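Local atomic coordinates of ethylbenzene dehydrogenase alpha-subunit (Aromatoleum aromaticum, PDB entry 2IVF), a protein that belongs to the molybdopterin oxidoreductase family and holds a molybdenum atom, two pterin-guanosine dinucleotides and an iron-sulfur cluster. Residues Met795-His798 and Phe799-Lys803. Residues are numbered along the deposited sequence; the frame is centred on the assembly and turned at random.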
# COMPACT_ATOMS: atom_id res chain seq x y z
N MET A 795 -14.76 25.66 4.59
CA MET A 795 -15.34 26.80 3.90
C MET A 795 -16.65 27.30 4.47
O MET A 795 -17.27 28.22 3.89
CB MET A 795 -15.46 26.55 2.40
CG MET A 795 -14.14 26.10 1.77
SD MET A 795 -14.27 25.92 -0.01
CE MET A 795 -14.35 27.64 -0.49
N ARG A 796 -17.04 26.77 5.64
CA ARG A 796 -18.27 27.20 6.29
C ARG A 796 -18.32 28.71 6.52
O ARG A 796 -19.36 29.30 6.43
CB ARG A 796 -18.42 26.50 7.63
CG ARG A 796 -19.85 26.53 8.15
CD ARG A 796 -19.98 26.02 9.58
NE ARG A 796 -19.20 26.84 10.50
CZ ARG A 796 -19.58 28.01 11.00
NH1 ARG A 796 -20.75 28.57 10.69
NH2 ARG A 796 -18.77 28.61 11.86
N TRP A 797 -17.20 29.33 6.89
CA TRP A 797 -17.20 30.78 7.15
C TRP A 797 -17.55 31.59 5.90
O TRP A 797 -18.21 32.65 5.96
CB TRP A 797 -15.83 31.23 7.68
CG TRP A 797 -15.44 30.60 8.97
CD1 TRP A 797 -16.27 30.05 9.90
CD2 TRP A 797 -14.12 30.52 9.50
NE1 TRP A 797 -15.54 29.57 10.96
CE2 TRP A 797 -14.22 29.84 10.75
CE3 TRP A 797 -12.87 30.96 9.07
CZ2 TRP A 797 -13.12 29.61 11.57
CZ3 TRP A 797 -11.76 30.70 9.87
CH2 TRP A 797 -11.89 30.00 11.09
N HIS A 798 -17.07 31.11 4.76
CA HIS A 798 -17.43 31.75 3.51
C HIS A 798 -18.92 31.67 3.25
O HIS A 798 -19.55 32.67 2.89
CB HIS A 798 -16.61 31.21 2.34
CG HIS A 798 -15.13 31.30 2.57
ND1 HIS A 798 -14.49 32.49 2.78
CD2 HIS A 798 -14.18 30.34 2.66
CE1 HIS A 798 -13.20 32.27 2.97
NE2 HIS A 798 -12.98 30.97 2.90
N PHE A 799 -19.50 30.50 3.45
CA PHE A 799 -20.92 30.32 3.17
C PHE A 799 -21.86 30.85 4.25
O PHE A 799 -22.74 31.70 3.95
CB PHE A 799 -21.22 28.85 2.85
CG PHE A 799 -22.66 28.60 2.62
CD1 PHE A 799 -23.29 29.13 1.51
CD2 PHE A 799 -23.40 27.86 3.55
CE1 PHE A 799 -24.65 28.93 1.30
CE2 PHE A 799 -24.76 27.65 3.36
CZ PHE A 799 -25.39 28.19 2.23
N ASP A 800 -21.71 30.38 5.49
CA ASP A 800 -22.58 30.83 6.61
C ASP A 800 -22.36 32.27 6.98
O ASP A 800 -23.30 33.00 7.25
CB ASP A 800 -22.36 30.00 7.89
CG ASP A 800 -23.06 28.63 7.84
OD1 ASP A 800 -23.91 28.42 6.95
OD2 ASP A 800 -22.78 27.78 8.70
N ASP A 801 -21.10 32.66 7.07
CA ASP A 801 -20.71 33.95 7.60
C ASP A 801 -20.46 35.01 6.53
O ASP A 801 -20.26 36.18 6.83
CB ASP A 801 -19.45 33.80 8.48
CG ASP A 801 -19.74 33.07 9.78
OD1 ASP A 801 -20.94 32.96 10.11
OD2 ASP A 801 -18.77 32.64 10.44
N LYS A 802 -20.42 34.57 5.29
CA LYS A 802 -20.19 35.43 4.16
C LYS A 802 -18.81 36.06 4.21
O LYS A 802 -18.61 37.17 3.75
CB LYS A 802 -21.29 36.49 4.04
CG LYS A 802 -22.69 35.91 4.12
CD LYS A 802 -22.97 34.86 3.06
CE LYS A 802 -24.29 34.11 3.38
NZ LYS A 802 -24.49 32.98 2.44
N LYS A 803 -17.88 35.31 4.78
CA LYS A 803 -16.50 35.75 4.87
C LYS A 803 -15.84 35.79 3.47
O LYS A 803 -15.92 34.82 2.69
CB LYS A 803 -15.69 34.86 5.82
CG LYS A 803 -14.37 35.46 6.25
CD LYS A 803 -13.50 34.48 7.08
CE LYS A 803 -12.20 35.12 7.57
NZ LYS A 803 -11.53 34.30 8.64
O HOH W 1 -19.06 31.42 12.58
O HOH W 2 -21.54 31.11 12.02
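Arg-796 NH1 meets Asp-800 OD2 at 3.0 Å, an i to i+4 salt bridge across one helical turn in which the oxygen lies in the guanidinium plane and offers its anti lone pair. The arginine's bend at chi3 (61°) brings NH1 round to Asp-800. Two waters at the guanidinium edge extend the grip to Asp-801: one links NH2 to OD2, the other NH1 to OD1. NH2 also forms a salt bridge with Glu-785, whose other oxygen takes the indole N-H of Trp-797. His-798 ND1 donates to Lys-803 O at 2.7 Å, almost straight at 170°, the oxygen in the ring plane; its ring stacks on Phe-805 and NE2 is hydrogen-bonded to Lys-234 NZ, tying the short helix 796-800 to neighbouring loops. Lys-803 N bonds to Trp-797 O at 2.9 Å, reaching back six positions past Lys-802, whose positive phi (64°) turns the chain out of the helix. Lys-803 runs extended beside Trp-797, CD 4.0 Å from Trp-797 CB, to Asp-526, while Lys-802 NZ returns to Phe-799 O at 2.6 Å and pairs with Glu-327. Backbone and imidazole bonds thus hold the turn, and Arg-796 probably spreads its charge over Asp-800, Glu-785 and, through the waters, Asp-801.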